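CDGSH iron-sulfur domain-containing protein 3, mitochondrial (Homo sapiens, PDB 6AVJ) carries two [2Fe-2S] clusters per chain, can pass them to the ferredoxins FDX1 and FDX2, and contributes to mitochondrial iron and reactive oxygen balance. Local coordinates at residues Ala2-Thr10 with Val83-Leu92; Lys13-Trp24 with Pro49-Val60. The protein carries 2 engineered substitutions. All blocks are in the same frame, centred on the assembly; numbering follows the deposited sequence.

Overall arrangement
Both contacts lie at the surface and neither is a closed core, yet they sit on opposite sides of the chain's centre, their own centres about 23 Å apart. Contact 2 (13-24 with 49-60) forms the strand-built end of the NEET fold: two antiparallel pairs whose hydrogen bonds run through the backbone and whose apolar side chains gather between them. Contact 1 (2-10 with 83-92) joins the two chain ends beside the second cluster, mostly as loop against loop, with few backbone bonds and more work left to a lysine, a glutamine and a water. In sequence, contact 2 is nested inside the loop that contact 1 closes, and segments 2-10 and 13-24 nearly adjoin.

Contact 1: Ala2-Thr10 with Val83-Leu92; sequences ARSVVALKT and VQKAEVGSPL
Val6 forms the apolar centre, its CG2 methyl lying 4.2 Å from Ala86 CB and 4.3 Å from Leu92 CB. With CG1 anti to the backbone N (chi1 171°), CG2 is the branch left to meet both partners. Compact aliphatic residues suit this shallow meeting of irregular chains. The backbone of Val6 is gripped as well: its O accepts from Gly89 N at 2.7 Å, in the carbonyl plane, and its N donates to Ser90 O at 3.0 Å, from above that carbonyl's plane. Both acceptor and donor of segment 83-92 belong to a type II turn, Glu87 to Ser90, whose third position needs the positive phi of Gly89 (91°). Further toward the N-terminus, the guanidinium of Arg3 turns one face to the CB-CG edge of Pro91, CZ 3.6 Å from CB, the side chains crossing at about a right angle. A water donates to Ser4 O and accepts from Leu92 N, bridging the two backbones. At the other end, the extended chain of Lys9 crosses to the end of helix 81-84, where NZ donates to Gln84 O at 2.6 Å from well above the carbonyl plane. Gln84 answers with NE2 to Lys9 O, 3.1 Å, on a lone pair and in its own amide plane; the same NE2 also bonds the backbone O of the engineered Cys78, a position at the second cluster. The direct hydrogen bonds thus all end on main-chain carbonyls, and a lysine suits this helix end, where its positive charge would probably be favoured by the carbonyls gathered there.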
loop_
_atom_site.group_PDB
_atom_site.type_symbol
_atom_site.label_atom_id
_atom_site.label_comp_id
_atom_site.label_asym_id
_atom_site.label_seq_id
_atom_site.Cartn_x
_atom_site.Cartn_y
_atom_site.Cartn_z
ATOM N N ALA A 2 10.000 -11.557 -2.781
ATOM C CA ALA A 2 10.729 -10.688 -1.875
ATOM C C ALA A 2 9.862 -10.340 -0.657
ATOM O O ALA A 2 8.630 -10.427 -0.699
ATOM C CB ALA A 2 11.158 -9.412 -2.620
ATOM N N ARG A 3 10.517 -9.930 0.441
ATOM C CA ARG A 3 9.789 -9.354 1.579
ATOM C C ARG A 3 9.185 -7.996 1.190
ATOM O O ARG A 3 9.777 -7.249 0.429
ATOM C CB ARG A 3 10.744 -9.176 2.780
ATOM C CG ARG A 3 11.328 -10.531 3.282
ATOM C CD ARG A 3 12.261 -10.393 4.514
ATOM N NE ARG A 3 11.528 -10.046 5.733
ATOM C CZ ARG A 3 12.095 -9.624 6.864
ATOM N NH1 ARG A 3 13.421 -9.492 6.964
ATOM N NH2 ARG A 3 11.324 -9.320 7.900
ATOM N N SER A 4 8.003 -7.675 1.717
ATOM C CA SER A 4 7.540 -6.306 1.521
ATOM C C SER A 4 8.301 -5.361 2.451
ATOM O O SER A 4 8.857 -5.758 3.481
ATOM C CB SER A 4 6.037 -6.192 1.782
ATOM O OG SER A 4 5.817 -6.496 3.149
ATOM N N VAL A 5 8.281 -4.087 2.106
ATOM C CA VAL A 5 8.942 -3.066 2.912
ATOM C C VAL A 5 7.963 -1.937 3.268
ATOM O O VAL A 5 6.915 -1.751 2.645
ATOM C CB VAL A 5 10.210 -2.520 2.177
ATOM C CG1 VAL A 5 11.206 -3.692 1.860
ATOM C CG2 VAL A 5 9.835 -1.756 0.881
ATOM N N VAL A 6 8.273 -1.237 4.348
ATOM C CA VAL A 6 7.450 -0.120 4.808
ATOM C C VAL A 6 7.727 1.079 3.894
ATOM O O VAL A 6 8.860 1.576 3.830
ATOM C CB VAL A 6 7.774 0.210 6.280
ATOM C CG1 VAL A 6 7.093 1.487 6.716
ATOM C CG2 VAL A 6 7.439 -0.932 7.194
ATOM N N ALA A 7 6.708 1.529 3.151
ATOM C CA ALA A 7 6.911 2.683 2.263
ATOM C C ALA A 7 6.791 4.001 3.010
ATOM O O ALA A 7 7.556 4.942 2.761
ATOM C CB ALA A 7 5.902 2.657 1.104
ATOM N N LEU A 8 5.797 4.106 3.881
ATOM C CA LEU A 8 5.581 5.298 4.681
ATOM C C LEU A 8 4.924 4.818 5.948
ATOM O O LEU A 8 4.513 3.656 6.041
ATOM C CB LEU A 8 4.691 6.345 3.948
ATOM C CG LEU A 8 5.222 6.843 2.609
ATOM C CD1 LEU A 8 4.131 7.379 1.700
ATOM C CD2 LEU A 8 6.306 7.922 2.892
ATOM N N LYS A 9 4.764 5.740 6.900
ATOM C CA LYS A 9 4.219 5.426 8.211
ATOM C C LYS A 9 2.905 6.118 8.482
ATOM O O LYS A 9 2.408 6.048 9.602
ATOM C CB LYS A 9 5.209 5.798 9.316
ATOM C CG LYS A 9 6.417 4.904 9.361
ATOM C CD LYS A 9 7.266 5.346 10.567
ATOM C CE LYS A 9 8.629 4.831 10.437
ATOM N NZ LYS A 9 9.528 5.419 11.505
ATOM N N THR A 10 2.321 6.774 7.487
ATOM C CA THR A 10 0.974 7.336 7.607
ATOM C C THR A 10 0.255 7.040 6.300
ATOM O O THR A 10 0.876 7.132 5.224
ATOM C CB THR A 10 0.998 8.861 7.836
ATOM O OG1 THR A 10 1.652 9.483 6.738
ATOM C CG2 THR A 10 1.798 9.190 9.020
ATOM N N VAL A 83 5.260 -0.314 13.954
ATOM C CA VAL A 83 5.380 0.370 12.666
ATOM C C VAL A 83 6.007 1.749 12.842
ATOM O O VAL A 83 6.797 2.188 12.007
ATOM C CB VAL A 83 4.003 0.456 11.963
ATOM C CG1 VAL A 83 4.064 1.379 10.711
ATOM C CG2 VAL A 83 3.562 -0.942 11.518
ATOM N N GLN A 84 5.636 2.486 13.889
ATOM C CA GLN A 84 6.164 3.838 13.991
ATOM C C GLN A 84 7.682 3.840 14.198
ATOM O O GLN A 84 8.355 4.788 13.790
ATOM C CB GLN A 84 5.472 4.586 15.117
ATOM C CG GLN A 84 4.047 5.062 14.760
ATOM C CD GLN A 84 4.036 5.890 13.477
ATOM O OE1 GLN A 84 4.698 6.935 13.404
ATOM N NE2 GLN A 84 3.343 5.407 12.447
ATOM N N LYS A 85 8.233 2.781 14.789
ATOM C CA LYS A 85 9.680 2.652 14.981
ATOM C C LYS A 85 10.374 2.020 13.802
ATOM O O LYS A 85 11.597 1.867 13.842
ATOM C CB LYS A 85 10.001 1.809 16.214
ATOM C CG LYS A 85 9.624 2.451 17.524
ATOM C CD LYS A 85 9.745 1.420 18.613
ATOM C CE LYS A 85 9.401 1.964 19.947
ATOM N NZ LYS A 85 9.706 0.894 20.880
ATOM N N ALA A 86 9.628 1.580 12.785
ATOM C CA ALA A 86 10.252 0.909 11.650
ATOM C C ALA A 86 10.965 1.923 10.780
ATOM O O ALA A 86 10.686 3.114 10.820
ATOM C CB ALA A 86 9.211 0.137 10.823
ATOM N N GLU A 87 11.893 1.446 9.968
ATOM C CA GLU A 87 12.593 2.327 9.052
ATOM C C GLU A 87 11.945 2.224 7.683
ATOM O O GLU A 87 11.730 1.111 7.183
ATOM C CB GLU A 87 14.075 1.973 8.973
ATOM C CG GLU A 87 14.855 2.926 8.081
ATOM C CD GLU A 87 16.317 2.556 7.987
ATOM O OE1 GLU A 87 16.911 2.264 9.049
ATOM O OE2 GLU A 87 16.865 2.544 6.850
ATOM N N VAL A 88 11.626 3.372 7.072
ATOM C CA VAL A 88 11.057 3.297 5.737
ATOM C C VAL A 88 12.075 2.628 4.832
ATOM O O VAL A 88 13.292 2.867 4.928
ATOM C CB VAL A 88 10.627 4.679 5.193
ATOM C CG1 VAL A 88 9.555 5.304 6.093
ATOM C CG2 VAL A 88 11.806 5.615 5.039
ATOM N N GLY A 89 11.582 1.767 3.947
ATOM C CA GLY A 89 12.428 1.063 3.007
ATOM C C GLY A 89 12.933 -0.276 3.492
ATOM O O GLY A 89 13.518 -1.026 2.699
ATOM N N SER A 90 12.702 -0.605 4.749
ATOM C CA SER A 90 13.011 -1.878 5.380
ATOM C C SER A 90 11.749 -2.682 5.716
ATOM O O SER A 90 10.671 -2.113 5.938
ATOM C CB SER A 90 13.805 -1.655 6.685
ATOM O OG SER A 90 15.101 -1.128 6.402
ATOM N N PRO A 91 11.876 -4.007 5.795
ATOM C CA PRO A 91 10.745 -4.846 6.202
ATOM C C PRO A 91 10.432 -4.609 7.661
ATOM O O PRO A 91 11.271 -4.155 8.446
ATOM C CB PRO A 91 11.237 -6.282 5.944
ATOM C CG PRO A 91 12.703 -6.198 5.761
ATOM C CD PRO A 91 13.111 -4.787 5.593
ATOM N N LEU A 92 9.185 -4.876 8.014
ATOM C CA LEU A 92 8.743 -4.633 9.379
ATOM C C LEU A 92 9.353 -5.705 10.294
ATOM O O LEU A 92 9.526 -6.898 9.931
ATOM C CB LEU A 92 7.203 -4.629 9.463
ATOM C CG LEU A 92 6.541 -4.199 10.778
ATOM C CD1 LEU A 92 6.958 -2.789 11.161
ATOM C CD2 LEU A 92 5.020 -4.278 10.684
ATOM O OXT LEU A 92 9.711 -5.353 11.421
HETATM O O HOH W 1 7.305 -5.365 5.928
#

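Contact 2: Lys13-Trp24 with Pro49-Val60; sequences KVELVAGKTYRW and PLKFKAQETRMV. With FES (Fe2/s2 (inorganic) cluster), chain D.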
loop_
_atom_site.group_PDB
_atom_site.type_symbol
_atom_site.label_atom_id
_atom_site.label_comp_id
_atom_site.label_asym_id
_atom_site.label_seq_id
_atom_site.Cartn_x
_atom_site.Cartn_y
_atom_site.Cartn_z
ATOM N N LYS A 13 -4.778 9.497 1.919
ATOM C CA LYS A 13 -6.197 9.619 1.615
ATOM C C LYS A 13 -6.355 9.822 0.125
ATOM O O LYS A 13 -5.641 10.630 -0.467
ATOM C CB LYS A 13 -6.815 10.799 2.377
ATOM C CG LYS A 13 -6.756 10.683 3.862
ATOM C CD LYS A 13 -7.731 11.643 4.538
ATOM C CE LYS A 13 -7.477 11.761 6.050
ATOM N NZ LYS A 13 -6.428 12.794 6.424
ATOM N N VAL A 14 -7.292 9.092 -0.489
ATOM C CA VAL A 14 -7.510 9.181 -1.929
ATOM C C VAL A 14 -9.014 9.189 -2.182
ATOM O O VAL A 14 -9.792 8.485 -1.511
ATOM C CB VAL A 14 -6.842 8.023 -2.718
ATOM C CG1 VAL A 14 -5.389 7.948 -2.475
ATOM C CG2 VAL A 14 -7.400 6.752 -2.325
ATOM N N GLU A 15 -9.416 9.983 -3.162
ATOM C CA GLU A 15 -10.810 9.987 -3.605
ATOM C C GLU A 15 -10.938 8.875 -4.635
ATOM O O GLU A 15 -10.467 9.017 -5.768
ATOM C CB GLU A 15 -11.211 11.351 -4.174
ATOM C CG GLU A 15 -12.674 11.312 -4.567
ATOM C CD GLU A 15 -13.242 12.654 -4.995
ATOM O OE1 GLU A 15 -12.750 13.694 -4.551
ATOM O OE2 GLU A 15 -14.207 12.628 -5.757
ATOM N N LEU A 16 -11.540 7.760 -4.238
ATOM C CA LEU A 16 -11.901 6.698 -5.193
ATOM C C LEU A 16 -13.126 7.075 -6.014
ATOM O O LEU A 16 -14.052 7.693 -5.499
ATOM C CB LEU A 16 -12.217 5.394 -4.484
ATOM C CG LEU A 16 -11.099 4.816 -3.625
ATOM C CD1 LEU A 16 -11.528 3.437 -3.050
ATOM C CD2 LEU A 16 -9.838 4.746 -4.358
ATOM N N VAL A 17 -13.126 6.665 -7.280
ATOM C CA VAL A 17 -14.184 6.963 -8.261
ATOM C C VAL A 17 -14.886 5.653 -8.604
ATOM O O VAL A 17 -14.228 4.681 -9.018
ATOM C CB VAL A 17 -13.595 7.618 -9.517
ATOM C CG1 VAL A 17 -14.673 7.686 -10.655
ATOM C CG2 VAL A 17 -13.019 9.003 -9.183
ATOM N N ALA A 18 -16.191 5.597 -8.344
ATOM C CA ALA A 18 -17.005 4.418 -8.615
ATOM C C ALA A 18 -16.779 3.940 -10.047
ATOM O O ALA A 18 -16.820 4.730 -10.997
ATOM C CB ALA A 18 -18.501 4.733 -8.379
ATOM N N GLY A 19 -16.454 2.646 -10.172
ATOM C CA GLY A 19 -16.231 2.009 -11.444
ATOM C C GLY A 19 -14.808 2.016 -11.914
ATOM O O GLY A 19 -14.516 1.472 -12.992
ATOM N N LYS A 20 -13.928 2.680 -11.191
ATOM C CA LYS A 20 -12.559 2.834 -11.648
ATOM C C LYS A 20 -11.729 1.731 -11.024
ATOM O O LYS A 20 -11.955 1.355 -9.868
ATOM C CB LYS A 20 -11.989 4.194 -11.279
ATOM C CG LYS A 20 -10.630 4.458 -11.871
ATOM C CD LYS A 20 -10.335 5.955 -11.795
ATOM C CE LYS A 20 -8.884 6.284 -12.078
ATOM N NZ LYS A 20 -8.738 7.767 -12.081
ATOM N N THR A 21 -10.813 1.193 -11.810
ATOM C CA THR A 21 -9.935 0.108 -11.360
ATOM C C THR A 21 -8.637 0.673 -10.816
ATOM O O THR A 21 -8.027 1.553 -11.428
ATOM C CB THR A 21 -9.623 -0.873 -12.500
ATOM O OG1 THR A 21 -10.832 -1.522 -12.855
ATOM C CG2 THR A 21 -8.597 -1.928 -12.054
ATOM N N TYR A 22 -8.225 0.169 -9.654
ATOM C CA TYR A 22 -7.036 0.633 -8.963
ATOM C C TYR A 22 -6.133 -0.565 -8.701
ATOM O O TYR A 22 -6.611 -1.707 -8.635
ATOM C CB TYR A 22 -7.392 1.327 -7.632
ATOM C CG TYR A 22 -8.236 2.586 -7.792
ATOM C CD1 TYR A 22 -9.631 2.522 -7.868
ATOM C CD2 TYR A 22 -7.635 3.827 -7.941
ATOM C CE1 TYR A 22 -10.402 3.676 -8.060
ATOM C CE2 TYR A 22 -8.413 5.001 -8.108
ATOM C CZ TYR A 22 -9.787 4.906 -8.163
ATOM O OH TYR A 22 -10.539 6.052 -8.348
ATOM N N ARG A 23 -4.832 -0.280 -8.508
ATOM C CA ARG A 23 -3.800 -1.311 -8.252
ATOM C C ARG A 23 -2.970 -0.872 -7.053
ATOM O O ARG A 23 -2.105 0.001 -7.168
ATOM C CB ARG A 23 -2.931 -1.547 -9.472
ATOM C CG ARG A 23 -3.700 -2.273 -10.621
ATOM C CD ARG A 23 -2.927 -2.335 -11.905
ATOM N NE ARG A 23 -3.654 -3.137 -12.899
ATOM C CZ ARG A 23 -4.684 -2.697 -13.621
ATOM N NH1 ARG A 23 -5.119 -1.448 -13.494
ATOM N NH2 ARG A 23 -5.286 -3.503 -14.492
ATOM N N TRP A 24 -3.291 -1.425 -5.895
ATOM C CA TRP A 24 -2.636 -1.014 -4.659
ATOM C C TRP A 24 -1.235 -1.608 -4.562
ATOM O O TRP A 24 -1.039 -2.797 -4.803
ATOM C CB TRP A 24 -3.431 -1.473 -3.461
ATOM C CG TRP A 24 -2.801 -1.179 -2.099
ATOM C CD1 TRP A 24 -2.596 0.040 -1.564
ATOM C CD2 TRP A 24 -2.390 -2.126 -1.114
ATOM N NE1 TRP A 24 -2.074 -0.071 -0.301
ATOM C CE2 TRP A 24 -1.951 -1.403 0.001
ATOM C CE3 TRP A 24 -2.401 -3.522 -1.043
ATOM C CZ2 TRP A 24 -1.434 -2.042 1.147
ATOM C CZ3 TRP A 24 -1.930 -4.142 0.078
ATOM C CH2 TRP A 24 -1.436 -3.406 1.161
ATOM N N PRO A 49 0.532 -6.163 -7.729
ATOM C CA PRO A 49 -0.356 -5.263 -6.972
ATOM C C PRO A 49 -1.734 -5.882 -6.762
ATOM O O PRO A 49 -2.154 -6.795 -7.483
ATOM C CB PRO A 49 -0.430 -4.017 -7.862
ATOM C CG PRO A 49 -0.279 -4.554 -9.228
ATOM C CD PRO A 49 0.805 -5.625 -9.063
ATOM N N LEU A 50 -2.399 -5.425 -5.711
ATOM C CA LEU A 50 -3.753 -5.873 -5.381
ATOM C C LEU A 50 -4.729 -5.065 -6.227
ATOM O O LEU A 50 -4.993 -3.889 -5.960
ATOM C CB LEU A 50 -4.012 -5.735 -3.879
ATOM C CG LEU A 50 -5.394 -6.247 -3.389
ATOM C CD1 LEU A 50 -5.374 -7.734 -3.418
ATOM C CD2 LEU A 50 -5.677 -5.812 -1.933
ATOM N N LYS A 51 -5.251 -5.682 -7.282
ATOM C CA LYS A 51 -6.168 -4.978 -8.173
ATOM C C LYS A 51 -7.559 -4.949 -7.546
ATOM O O LYS A 51 -8.047 -5.973 -7.041
ATOM C CB LYS A 51 -6.197 -5.635 -9.560
ATOM C CG LYS A 51 -6.984 -4.838 -10.623
ATOM C CD LYS A 51 -6.838 -5.411 -12.061
ATOM C CE LYS A 51 -7.483 -6.757 -12.146
ATOM N NZ LYS A 51 -7.481 -7.270 -13.555
ATOM N N PHE A 52 -8.189 -3.769 -7.544
ATOM C CA PHE A 52 -9.555 -3.643 -7.031
ATOM C C PHE A 52 -10.313 -2.567 -7.799
ATOM O O PHE A 52 -9.737 -1.627 -8.346
ATOM C CB PHE A 52 -9.644 -3.357 -5.520
ATOM C CG PHE A 52 -9.120 -2.000 -5.092
ATOM C CD1 PHE A 52 -7.753 -1.774 -4.990
ATOM C CD2 PHE A 52 -9.988 -0.953 -4.786
ATOM C CE1 PHE A 52 -7.260 -0.548 -4.571
ATOM C CE2 PHE A 52 -9.479 0.298 -4.397
ATOM C CZ PHE A 52 -8.143 0.485 -4.276
ATOM N N LYS A 53 -11.622 -2.725 -7.847
ATOM C CA LYS A 53 -12.478 -1.791 -8.576
ATOM C C LYS A 53 -13.349 -1.109 -7.543
ATOM O O LYS A 53 -14.012 -1.784 -6.752
ATOM C CB LYS A 53 -13.362 -2.488 -9.613
ATOM C CG LYS A 53 -14.318 -1.492 -10.350
ATOM C CD LYS A 53 -15.159 -2.121 -11.478
ATOM C CE LYS A 53 -14.331 -2.432 -12.704
ATOM N NZ LYS A 53 -15.223 -2.722 -13.857
ATOM N N ALA A 54 -13.348 0.206 -7.548
ATOM C CA ALA A 54 -14.092 0.943 -6.537
ATOM C C ALA A 54 -15.579 0.782 -6.786
ATOM O O ALA A 54 -16.032 0.976 -7.906
ATOM C CB ALA A 54 -13.742 2.431 -6.580
ATOM N N GLN A 55 -16.339 0.494 -5.735
ATOM C CA GLN A 55 -17.776 0.321 -5.885
ATOM C C GLN A 55 -18.542 1.613 -5.657
ATOM O O GLN A 55 -19.678 1.726 -6.122
ATOM C CB GLN A 55 -18.282 -0.755 -4.918
ATOM C CG GLN A 55 -17.592 -2.132 -5.081
ATOM C CD GLN A 55 -17.932 -2.820 -6.385
ATOM O OE1 GLN A 55 -19.029 -3.358 -6.546
ATOM N NE2 GLN A 55 -16.983 -2.830 -7.321
ATOM N N GLU A 56 -17.944 2.589 -4.970
ATOM C CA GLU A 56 -18.609 3.852 -4.684
ATOM C C GLU A 56 -17.581 4.983 -4.687
ATOM O O GLU A 56 -16.386 4.759 -4.507
ATOM C CB GLU A 56 -19.404 3.765 -3.373
ATOM C CG GLU A 56 -18.696 3.199 -2.223
ATOM C CD GLU A 56 -19.594 3.024 -0.978
ATOM O OE1 GLU A 56 -20.827 2.836 -1.110
ATOM O OE2 GLU A 56 -19.048 3.071 0.140
ATOM N N THR A 57 -18.042 6.188 -4.998
ATOM C CA THR A 57 -17.180 7.364 -4.965
ATOM C C THR A 57 -17.113 7.853 -3.524
ATOM O O THR A 57 -18.137 8.159 -2.926
ATOM C CB THR A 57 -17.682 8.449 -5.926
ATOM O OG1 THR A 57 -17.553 7.974 -7.279
ATOM C CG2 THR A 57 -16.847 9.785 -5.755
ATOM N N ARG A 58 -15.912 7.867 -2.946
ATOM C CA ARG A 58 -15.735 8.256 -1.550
ATOM C C ARG A 58 -14.242 8.440 -1.273
ATOM O O ARG A 58 -13.395 7.941 -2.011
ATOM C CB ARG A 58 -16.344 7.231 -0.581
ATOM C CG ARG A 58 -15.714 5.840 -0.594
ATOM C CD ARG A 58 -16.288 4.925 0.488
ATOM N NE ARG A 58 -16.348 5.580 1.801
ATOM C CZ ARG A 58 -17.487 5.911 2.421
ATOM N NH1 ARG A 58 -18.674 5.671 1.861
ATOM N NH2 ARG A 58 -17.435 6.508 3.613
ATOM N N MET A 59 -13.940 9.165 -0.205
ATOM C CA MET A 59 -12.572 9.294 0.308
ATOM C C MET A 59 -12.233 8.042 1.135
ATOM O O MET A 59 -13.020 7.637 1.990
ATOM C CB MET A 59 -12.455 10.515 1.215
ATOM C CG MET A 59 -12.797 11.830 0.543
ATOM S SD MET A 59 -11.729 12.165 -0.871
ATOM C CE MET A 59 -10.085 12.058 -0.065
ATOM N N VAL A 60 -11.091 7.416 0.872
ATOM C CA VAL A 60 -10.633 6.298 1.687
ATOM C C VAL A 60 -9.195 6.590 2.102
ATOM O O VAL A 60 -8.542 7.479 1.569
ATOM C CB VAL A 60 -10.694 4.954 0.956
ATOM C CG1 VAL A 60 -12.121 4.672 0.478
ATOM C CG2 VAL A 60 -9.721 4.956 -0.190
HETATM FE FE1 FES D . 3.734 -2.781 -7.908
HETATM FE FE2 FES D . 4.501 -2.248 -5.372
HETATM S S1 FES D . 3.057 -3.762 -5.999
HETATM S S2 FES D . 5.135 -1.218 -7.206
HETATM O O HOH W 2 -16.321 0.018 -14.684
#
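Two antiparallel ladders join these segments, 21-24 with 50-53 at 154° and 13-16 with 58-60 at 151°, together forming the beta-rich cap of the NEET fold, whose Trp24 and Pro49 ends run down to the clusters. Between the ladders both chains turn, and Gly19 occupies the third position of a type II turn, where a side chain would be pressed against the carbonyl O of Ala18, so glycine fits. Phe52 lies at the middle of the inner face, its CG set between the backbone N and the carbonyl carbon (chi1 67°), which swings the ring back across the strand pair. Tyr22 CB sits over one face of that ring, 3.8 Å from its centroid, a CH-pi contact; the two rings, only slightly tilted, are displaced too far for a real stack. At the ring's edge, Leu16 CD1 comes within 4.0 Å of Phe52 CE2, linking one ladder to the other. Replacing Phe52 by alanine removes the ring, which is likely to leave Tyr22 CB, Leu16 CD1 and Trp24 CB without their common partner and open a gap between the strand pairs. Leu16 also crosses Val60 at about a right angle, CG to CG2 3.7 Å, while its CD2 covers a face of the Tyr22 ring. The phenol is held by the turn: Val17 N donates to Tyr22 OH at 2.9 Å. Thr57 suits the turn too, its OG1 accepting the N-H of Ala18 N in a nearly straight 2.9 Å bond. On the outer face Lys51 CD lies over the Arg23 guanidinium, 3.5 Å from NH2; the like-charged ends, Arg23 NH2 and Lys51 NZ, stay 4.5 Å apart. Trp24 NE1 bonds Cys63 O beside the second cluster; at the other, Pro49 CA lies 3.9 Å from sulfide S1.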